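Local coordinates for protein beta-galactosidase (Streptococcus pneumoniae, PDB 4CUA) that hydrolyses terminal beta-galactosides, the fragment here being a carbohydrate-binding module of the enzyme that probably recognises galactose-containing glycans, at residues K93-E98 against N146-D151; A126-V131 against T155-I160. All blocks are in the same frame, centred on the assembly; numbering follows the deposited sequence.

Interaction 1. Residues K93-E98 against N146-D151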
ATOM      1  N   LYS A  93      -4.351 -14.087  -0.065  1.00 15.19           N
ATOM      2  CA  LYS A  93      -4.187 -15.271   0.780  1.00 15.26           C
ATOM      3  C   LYS A  93      -2.956 -15.183   1.670  1.00 16.46           C
ATOM      4  O   LYS A  93      -2.902 -15.897   2.660  1.00 17.54           O
ATOM      5  CB  LYS A  93      -4.112 -16.545  -0.090  1.00 16.04           C
ATOM      6  CG  LYS A  93      -2.899 -16.667  -0.987  1.00 15.85           C
ATOM      7  CD  LYS A  93      -2.877 -18.036  -1.703  1.00 17.84           C
ATOM      8  CE  LYS A  93      -1.707 -18.160  -2.644  1.00 19.94           C
ATOM      9  NZ  LYS A  93      -1.697 -19.592  -3.193  1.00 21.66           N
ATOM     10  N   SER A  94      -1.954 -14.387   1.341  1.00 15.01           N
ATOM     11  CA  SER A  94      -0.794 -14.235   2.159  1.00 14.67           C
ATOM     12  C   SER A  94      -0.228 -12.843   1.931  1.00 13.21           C
ATOM     13  O   SER A  94      -0.530 -12.224   0.899  1.00 13.56           O
ATOM     14  CB  SER A  94       0.239 -15.336   1.818  1.00 15.78           C
ATOM     15  OG  SER A  94       0.831 -15.146   0.541  1.00 18.08           O
ATOM     16  N   TYR A  95       0.541 -12.346   2.874  1.00 13.54           N
ATOM     17  CA  TYR A  95       1.158 -11.020   2.778  1.00 12.83           C
ATOM     18  C   TYR A  95       2.334 -10.867   3.697  1.00 13.31           C
ATOM     19  O   TYR A  95       2.534 -11.643   4.652  1.00 14.99           O
ATOM     20  CB  TYR A  95       0.107  -9.908   3.130  1.00 12.54           C
ATOM     21  CG  TYR A  95      -0.346 -10.047   4.582  1.00 13.12           C
ATOM     22  CD1 TYR A  95      -1.378 -10.869   4.931  1.00 12.92           C
ATOM     23  CD2 TYR A  95       0.287  -9.349   5.577  1.00 13.85           C
ATOM     24  CE1 TYR A  95      -1.761 -11.042   6.274  1.00 13.71           C
ATOM     25  CE2 TYR A  95      -0.088  -9.524   6.906  1.00 13.76           C
ATOM     26  CZ  TYR A  95      -1.121 -10.344   7.216  1.00 14.41           C
ATOM     27  OH  TYR A  95      -1.464 -10.515   8.577  1.00 17.67           O
ATOM     28  N   VAL A  96       3.142  -9.886   3.424  1.00 13.46           N
ATOM     29  CA  VAL A  96       4.225  -9.472   4.269  1.00 13.20           C
ATOM     30  C   VAL A  96       4.195  -7.954   4.295  1.00 13.52           C
ATOM     31  O   VAL A  96       4.092  -7.305   3.252  1.00 12.90           O
ATOM     32  CB  VAL A  96       5.590  -9.866   3.718  1.00 15.86           C
ATOM     33  CG1 VAL A  96       6.717  -9.341   4.575  1.00 17.14           C
ATOM     34  CG2 VAL A  96       5.637 -11.383   3.619  1.00 17.86           C
ATOM     35  N   ILE A  97       4.296  -7.372   5.479  1.00 12.33           N
ATOM     36  CA  ILE A  97       4.458  -5.932   5.622  1.00 11.82           C
ATOM     37  C   ILE A  97       5.928  -5.586   5.841  1.00 12.30           C
ATOM     38  O   ILE A  97       6.611  -6.198   6.712  1.00 11.86           O
ATOM     39  CB  ILE A  97       3.584  -5.368   6.778  1.00 11.75           C
ATOM     40  CG1 ILE A  97       2.115  -5.655   6.517  1.00 12.32           C
ATOM     41  CG2 ILE A  97       3.830  -3.893   6.991  1.00 11.32           C
ATOM     42  CD1 ILE A  97       1.178  -5.410   7.664  1.00 13.07           C
ATOM     43  N   GLU A  98       6.431  -4.639   5.071  0.50 12.02           N
ATOM     44  CA  GLU A  98       7.859  -4.341   4.957  0.50 12.45           C
ATOM     45  C   GLU A  98       8.113  -2.873   5.035  0.50 12.84           C
ATOM     46  O   GLU A  98       7.233  -2.089   4.673  0.50 13.19           O
ATOM     47  CB  GLU A  98       8.367  -4.883   3.594  0.50 12.67           C
ATOM     48  CG  GLU A  98       8.318  -6.388   3.557  0.50 12.91           C
ATOM     49  CD  GLU A  98       8.569  -6.999   2.181  0.50 12.61           C
ATOM     50  OE1 GLU A  98       8.052  -6.517   1.147  0.50 13.99           O
ATOM     51  OE2 GLU A  98       9.287  -8.006   2.151  0.50 12.51           O
ATOM     52  N   ASN A 146      -8.776  -3.215   7.967  1.00 10.50           N
ATOM     53  CA  ASN A 146      -8.054  -4.283   8.699  1.00 11.65           C
ATOM     54  C   ASN A 146      -6.835  -3.638   9.307  1.00 11.07           C
ATOM     55  O   ASN A 146      -6.029  -3.044   8.619  1.00 11.14           O
ATOM     56  CB  ASN A 146      -7.590  -5.387   7.720  1.00 11.66           C
ATOM     57  CG  ASN A 146      -8.717  -6.271   7.237  1.00 12.98           C
ATOM     58  OD1 ASN A 146      -8.681  -7.478   7.438  1.00 15.45           O
ATOM     59  ND2 ASN A 146      -9.757  -5.703   6.587  1.00 13.29           N
ATOM     60  N   HIS A 147      -6.680  -3.747  10.629  1.00 11.62           N
ATOM     61  CA  HIS A 147      -5.644  -3.004  11.332  1.00 12.19           C
ATOM     62  C   HIS A 147      -4.450  -3.872  11.706  1.00 12.19           C
ATOM     63  O   HIS A 147      -4.633  -4.969  12.193  1.00 14.75           O
ATOM     64  CB  HIS A 147      -6.260  -2.434  12.625  1.00 13.14           C
ATOM     65  CG  HIS A 147      -7.413  -1.556  12.375  1.00 14.06           C
ATOM     66  ND1 HIS A 147      -7.281  -0.335  11.793  1.00 19.28           N
ATOM     67  CD2 HIS A 147      -8.726  -1.746  12.565  1.00 17.42           C
ATOM     68  CE1 HIS A 147      -8.472   0.225  11.656  1.00 18.68           C
ATOM     69  NE2 HIS A 147      -9.360  -0.599  12.143  1.00 16.91           N
ATOM     70  N   PHE A 148      -3.283  -3.348  11.423  1.00 12.34           N
ATOM     71  CA  PHE A 148      -1.981  -3.939  11.706  1.00 13.57           C
ATOM     72  C   PHE A 148      -1.155  -3.005  12.569  1.00 13.46           C
ATOM     73  O   PHE A 148      -1.236  -1.792  12.455  1.00 14.00           O
ATOM     74  CB  PHE A 148      -1.195  -4.163  10.385  1.00 12.60           C
ATOM     75  CG  PHE A 148      -1.918  -4.986   9.376  1.00 13.23           C
ATOM     76  CD1 PHE A 148      -1.899  -6.363   9.385  1.00 12.80           C
ATOM     77  CD2 PHE A 148      -2.649  -4.354   8.367  1.00 13.59           C
ATOM     78  CE1 PHE A 148      -2.576  -7.111   8.427  1.00 13.93           C
ATOM     79  CE2 PHE A 148      -3.313  -5.107   7.411  1.00 14.07           C
ATOM     80  CZ  PHE A 148      -3.274  -6.483   7.419  1.00 14.35           C
ATOM     81  N   SER A 149      -0.397  -3.597  13.516  1.00 16.53           N
ATOM     82  CA  SER A 149       0.536  -2.836  14.320  1.00 15.64           C
ATOM     83  C   SER A 149       1.815  -3.670  14.467  1.00 12.38           C
ATOM     84  O   SER A 149       1.772  -4.892  14.326  1.00 15.05           O
ATOM     85  CB  SER A 149      -0.061  -2.439  15.670  1.00 17.89           C
ATOM     86  OG  SER A 149      -0.350  -3.550  16.475  1.00 19.92           O
ATOM     87  N   PHE A 150       2.893  -2.961  14.648  1.00 12.00           N
ATOM     88  CA  PHE A 150       4.225  -3.549  14.638  1.00 12.63           C
ATOM     89  C   PHE A 150       5.189  -2.613  15.323  1.00 13.01           C
ATOM     90  O   PHE A 150       4.903  -1.456  15.686  1.00 12.39           O
ATOM     91  CB  PHE A 150       4.661  -3.904  13.185  1.00 13.88           C
ATOM     92  CG  PHE A 150       4.375  -2.836  12.186  1.00 11.69           C
ATOM     93  CD1 PHE A 150       5.214  -1.781  12.035  1.00 12.18           C
ATOM     94  CD2 PHE A 150       3.205  -2.910  11.394  1.00 13.17           C
ATOM     95  CE1 PHE A 150       4.950  -0.747  11.124  1.00 12.37           C
ATOM     96  CE2 PHE A 150       2.926  -1.880  10.506  1.00 11.62           C
ATOM     97  CZ  PHE A 150       3.772  -0.814  10.382  1.00 11.90           C
ATOM     98  N   ASP A 151       6.397  -3.128  15.595  1.00 14.27           N
ATOM     99  CA  ASP A 151       7.384  -2.290  16.220  1.00 14.80           C
ATOM    100  C   ASP A 151       7.669  -1.026  15.408  1.00 14.41           C
ATOM    101  O   ASP A 151       7.844  -1.067  14.199  1.00 12.79           O
ATOM    102  CB  ASP A 151       8.692  -3.067  16.409  1.00 15.94           C
ATOM    103  CG  ASP A 151       8.582  -4.216  17.395  1.00 18.10           C
ATOM    104  OD1 ASP A 151       7.759  -4.195  18.366  1.00 18.69           O
ATOM    105  OD2 ASP A 151       9.319  -5.212  17.167  1.00 16.53           O
TER
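The aromatic part of this contact is an offset edge-to-face pair in which Phe-148 turns its edge toward the face of Tyr-95. The ring centroids are 5.4 Å apart and the planes meet at 62°. Phe-148 leads with a single atom: its CE1 lies 3.7 Å from Tyr-95 CZ and 3.6 Å from Tyr-95 OH, the hydroxyl oxygen sitting near the plane of the phenylalanine ring. In Tyr-95, chi1 of 64°, with CG between the backbone N and the carbonyl carbon, helps to bring the ring there.

A CH-pi contact covers one face of Phe-148. Ile-97 CD1 stands 3.9 Å from the centroid of the Phe-148 ring, displaced toward the CG side, where it comes within 3.6 Å of Phe-148 CG. CG1 of Ile-97 lies anti to the carbonyl carbon and the chain is extended from there to CD1, which carries the methyl out to the ring.

Purely apolar packing completes the contact. The other branch of Ile-97, CG2, approaches Phe-150 CE2 at 4.2 Å, so one isoleucine serves two phenylalanines. Leu-79 and Val-81 of strand 70-83 add to this core.

No hydrogen bond joins the two segments, whose strand axes cross at -50° and come no closer than 10.1 Å. This is consistent with facing layers of the beta-sandwich of galactose-binding-like domains, and cohesion here rests on dispersion and weak ring electrostatics.

Interaction 2. Residues A126-V131 against T155-I160. With EDO (1,2-ethanediol), chain E.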
ATOM      1  N   ALA A 126      16.835  -6.123  -1.289  1.00 17.89           N
ATOM      2  CA  ALA A 126      17.790  -5.701  -0.246  1.00 17.28           C
ATOM      3  C   ALA A 126      17.421  -4.389   0.438  1.00 17.27           C
ATOM      4  O   ALA A 126      17.967  -4.016   1.485  1.00 18.25           O
ATOM      5  CB  ALA A 126      19.216  -5.636  -0.774  1.00 19.28           C
ATOM      6  N   ASN A 127      16.498  -3.637  -0.168  1.00 13.95           N
ATOM      7  CA  ASN A 127      16.131  -2.357   0.379  1.00 15.12           C
ATOM      8  C   ASN A 127      14.922  -2.405   1.327  1.00 13.70           C
ATOM      9  O   ASN A 127      14.519  -1.324   1.783  1.00 13.08           O
ATOM     10  CB  ASN A 127      15.868  -1.384  -0.788  1.00 14.59           C
ATOM     11  CG  ASN A 127      17.133  -0.974  -1.491  1.00 16.45           C
ATOM     12  OD1 ASN A 127      18.197  -0.932  -0.868  1.00 16.68           O
ATOM     13  ND2 ASN A 127      17.045  -0.624  -2.779  1.00 15.22           N
ATOM     14  N   TRP A 128      14.411  -3.593   1.576  1.00 13.50           N
ATOM     15  CA  TRP A 128      13.282  -3.829   2.435  1.00 13.53           C
ATOM     16  C   TRP A 128      13.594  -4.813   3.559  1.00 16.86           C
ATOM     17  O   TRP A 128      14.331  -5.789   3.356  1.00 15.27           O
ATOM     18  CB  TRP A 128      12.140  -4.408   1.647  1.00 13.98           C
ATOM     19  CG  TRP A 128      11.668  -3.456   0.575  1.00 14.05           C
ATOM     20  CD1 TRP A 128      12.012  -3.470  -0.722  1.00 13.13           C
ATOM     21  CD2 TRP A 128      10.750  -2.363   0.737  1.00 13.42           C
ATOM     22  NE1 TRP A 128      11.440  -2.413  -1.405  1.00 13.86           N
ATOM     23  CE2 TRP A 128      10.615  -1.756  -0.517  1.00 12.09           C
ATOM     24  CE3 TRP A 128      10.049  -1.863   1.806  1.00 11.97           C
ATOM     25  CZ2 TRP A 128       9.821  -0.614  -0.730  1.00 11.90           C
ATOM     26  CZ3 TRP A 128       9.216  -0.730   1.601  1.00 10.81           C
ATOM     27  CH2 TRP A 128       9.113  -0.152   0.328  1.00 10.31           C
ATOM     28  N   LYS A 129      13.011  -4.552   4.735  1.00 15.67           N
ATOM     29  CA  LYS A 129      12.970  -5.566   5.761  1.00 17.18           C
ATOM     30  C   LYS A 129      11.561  -5.746   6.268  1.00 15.52           C
ATOM     31  O   LYS A 129      10.750  -4.755   6.195  1.00 14.26           O
ATOM     32  CB  LYS A 129      13.830  -5.169   6.969  1.00 17.93           C
ATOM     33  CG  LYS A 129      15.336  -5.158   6.671  1.00 20.21           C
ATOM     34  CD  LYS A 129      16.107  -5.081   7.977  1.00 26.12           C
ATOM     35  CE  LYS A 129      17.588  -5.024   7.658  1.00 32.09           C
ATOM     36  NZ  LYS A 129      18.355  -4.801   8.908  1.00 38.02           N
ATOM     37  N   PRO A 130      11.225  -6.927   6.773  1.00 14.69           N
ATOM     38  CA  PRO A 130       9.903  -7.127   7.324  1.00 14.18           C
ATOM     39  C   PRO A 130       9.704  -6.452   8.667  1.00 15.06           C
ATOM     40  O   PRO A 130      10.643  -6.336   9.420  1.00 14.80           O
ATOM     41  CB  PRO A 130       9.770  -8.622   7.482  1.00 15.01           C
ATOM     42  CG  PRO A 130      11.198  -9.057   7.752  1.00 15.57           C
ATOM     43  CD  PRO A 130      12.057  -8.167   6.926  1.00 14.93           C
ATOM     44  N   VAL A 131       8.508  -5.925   8.916  1.00 13.01           N
ATOM     45  CA  VAL A 131       8.203  -5.394  10.216  1.00 13.70           C
ATOM     46  C   VAL A 131       8.320  -6.533  11.273  1.00 14.61           C
ATOM     47  O   VAL A 131       8.171  -7.707  10.991  1.00 14.77           O
ATOM     48  CB  VAL A 131       6.841  -4.686  10.234  1.00 13.44           C
ATOM     49  CG1 VAL A 131       6.932  -3.519   9.264  1.00 13.06           C
ATOM     50  CG2 VAL A 131       5.674  -5.640  10.026  1.00 12.87           C
ATOM     51  N   THR A 155      11.293   5.362   8.671  1.00 14.31           N
ATOM     52  CA  THR A 155      11.426   4.895   7.288  1.00 13.64           C
ATOM     53  C   THR A 155      10.806   5.906   6.324  1.00 13.67           C
ATOM     54  O   THR A 155       9.856   6.640   6.673  1.00 12.84           O
ATOM     55  CB  THR A 155      10.786   3.516   7.120  1.00 13.16           C
ATOM     56  OG1 THR A 155      11.081   3.031   5.796  1.00 12.30           O
ATOM     57  CG2 THR A 155       9.311   3.590   7.310  1.00 13.07           C
ATOM     58  N   TYR A 156      11.327   5.900   5.089  1.00 12.20           N
ATOM     59  CA  TYR A 156      10.714   6.662   3.985  1.00 12.14           C
ATOM     60  C   TYR A 156       9.447   5.988   3.444  1.00 11.39           C
ATOM     61  O   TYR A 156       8.641   6.681   2.810  1.00 11.16           O
ATOM     62  CB  TYR A 156      11.686   6.831   2.830  1.00 12.60           C
ATOM     63  CG  TYR A 156      12.788   7.786   3.124  1.00 14.45           C
ATOM     64  CD1 TYR A 156      12.541   9.140   3.198  1.00 15.96           C
ATOM     65  CD2 TYR A 156      14.123   7.368   3.174  1.00 16.25           C
ATOM     66  CE1 TYR A 156      13.559  10.063   3.414  1.00 18.44           C
ATOM     67  CE2 TYR A 156      15.124   8.298   3.379  1.00 19.15           C
ATOM     68  CZ  TYR A 156      14.831   9.624   3.527  1.00 19.00           C
ATOM     69  OH  TYR A 156      15.892  10.530   3.702  1.00 22.44           O
ATOM     70  N   ALA A 157       9.266   4.695   3.671  1.00  9.82           N
ATOM     71  CA  ALA A 157       8.149   3.964   3.023  1.00 10.74           C
ATOM     72  C   ALA A 157       7.836   2.684   3.695  1.00 11.27           C
ATOM     73  O   ALA A 157       8.736   1.991   4.189  1.00 11.39           O
ATOM     74  CB  ALA A 157       8.489   3.705   1.570  1.00 10.95           C
ATOM     75  N   ILE A 158       6.573   2.323   3.741  0.58 10.07           N
ATOM     76  CA  ILE A 158       6.200   0.985   4.033  0.58 10.45           C
ATOM     77  C   ILE A 158       5.373   0.480   2.891  0.58 10.34           C
ATOM     78  O   ILE A 158       4.796   1.292   2.163  0.58 11.15           O
ATOM     79  CB  ILE A 158       5.527   0.785   5.415  0.58 10.87           C
ATOM     80  CG1 ILE A 158       4.137   1.442   5.420  0.58 10.98           C
ATOM     81  CG2 ILE A 158       6.485   1.293   6.496  0.58 11.73           C
ATOM     82  CD1 ILE A 158       3.198   0.885   6.458  0.58 12.62           C
ATOM     83  N   ARG A 159       5.330  -0.824   2.769  1.00 10.44           N
ATOM     84  CA  ARG A 159       4.474  -1.490   1.805  1.00  9.79           C
ATOM     85  C   ARG A 159       3.944  -2.803   2.332  1.00  9.78           C
ATOM     86  O   ARG A 159       4.506  -3.417   3.277  1.00 10.25           O
ATOM     87  CB  ARG A 159       5.155  -1.728   0.465  1.00 10.24           C
ATOM     88  CG  ARG A 159       6.197  -2.847   0.454  1.00 11.39           C
ATOM     89  CD  ARG A 159       6.943  -2.841  -0.872  1.00 13.94           C
ATOM     90  NE  ARG A 159       7.835  -4.001  -0.891  1.00 15.41           N
ATOM     91  CZ  ARG A 159       8.651  -4.244  -1.924  1.00 16.33           C
ATOM     92  NH1 ARG A 159       8.627  -3.473  -3.004  1.00 16.75           N
ATOM     93  NH2 ARG A 159       9.437  -5.296  -1.859  1.00 17.89           N
ATOM     94  N   ILE A 160       2.835  -3.229   1.767  1.00  9.05           N
ATOM     95  CA  ILE A 160       2.261  -4.510   2.002  1.00  9.01           C
ATOM     96  C   ILE A 160       2.330  -5.295   0.673  1.00  9.40           C
ATOM     97  O   ILE A 160       1.814  -4.893  -0.314  1.00  8.88           O
ATOM     98  CB  ILE A 160       0.864  -4.446   2.696  1.00  9.71           C
ATOM     99  CG1 ILE A 160       0.360  -5.818   3.004  1.00 10.01           C
ATOM    100  CG2 ILE A 160      -0.141  -3.642   1.851  1.00 10.07           C
ATOM    101  CD1 ILE A 160      -0.926  -5.891   3.803  1.00 10.59           C
TER
HETATM  102  C1  EDO E2646       7.994  -2.514  -5.916  1.00 17.51           C
HETATM  103  O1  EDO E2646       7.884  -2.370  -7.255  1.00 21.69           O
HETATM  104  C2  EDO E2646       7.032  -1.424  -5.287  1.00 16.38           C
HETATM  105  O2  EDO E2646       6.689  -1.842  -4.073  1.00 14.74           O
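Trp-128 and Arg-159 meet as two flat groups laid on one another, the guanidinium parallel to the indole to within 11°. Arg-159 CZ lies over the five-membered ring, a little off its centre and 3.5 Å from the centroid, in a cation-pi contact. The arginine then runs back across the bicycle: Arg-159 CD lies 3.7 Å from the centroid of the six-membered ring of Trp-128, a CH-pi contact over the same face. CD lies anti to CA about the CB-CG bond (chi2 -172°), and the chain stays extended to NE; from CG onward the side chain follows the indole face. Arg-159 NH2 reaches to 3.4 Å from Trp-128 CD1.

The benzo end of the indole leans on strand 157-163, with Trp-128 CH2 4.1 Å from Ala-157 CB. The stack thus passes from strand 128-130 to strand 157-163 over strand 94-100, the antiparallel neighbour of both, in the galactose-binding-like domain.

Trp-128 NE1 donates to Phe-122 O, whereas Arg-159 NE forms a salt bridge with Glu-98 in the conformer modelled here. At the guanidinium edge, Arg-159 NH1 donates to O2 of a 1,2-ethanediol at 2.7 Å, with an N-H...O angle of 145°; the diol, probably from the crystallisation liquor, also bonds Ser-60 and Asn-123.

The pi face is spent on the cation, while the N-H groups of both residues find acceptors in Phe-122, Glu-98 and the diol. In that conformer the Glu-98 carboxylate would be expected to stabilise the positive charge and help hold the guanidinium flat.

After strands 19-22 to 70-83, the chain enters strand 94-100, passes through strand 128-130, and continues into strand 145-155, where interaction 1 closes its loop at 146-151. Interaction 2 opens at 126-131, within that loop, and closes only at 155-160, so the two contacts cross. Strand 94-100 lies between strands 128-130 and 157-163 as an antiparallel neighbour of both, while 145-155 pairs with strand 70-83. Interaction 1 is consistent with a join between facing layers, and interaction 2 reaches over the intervening strand. The contacts also touch: Ile-97 O lies 2.9 Å from Val-131 N, a probable hydrogen bond, and the side chain of Glu-98 belongs to both neighbourhoods.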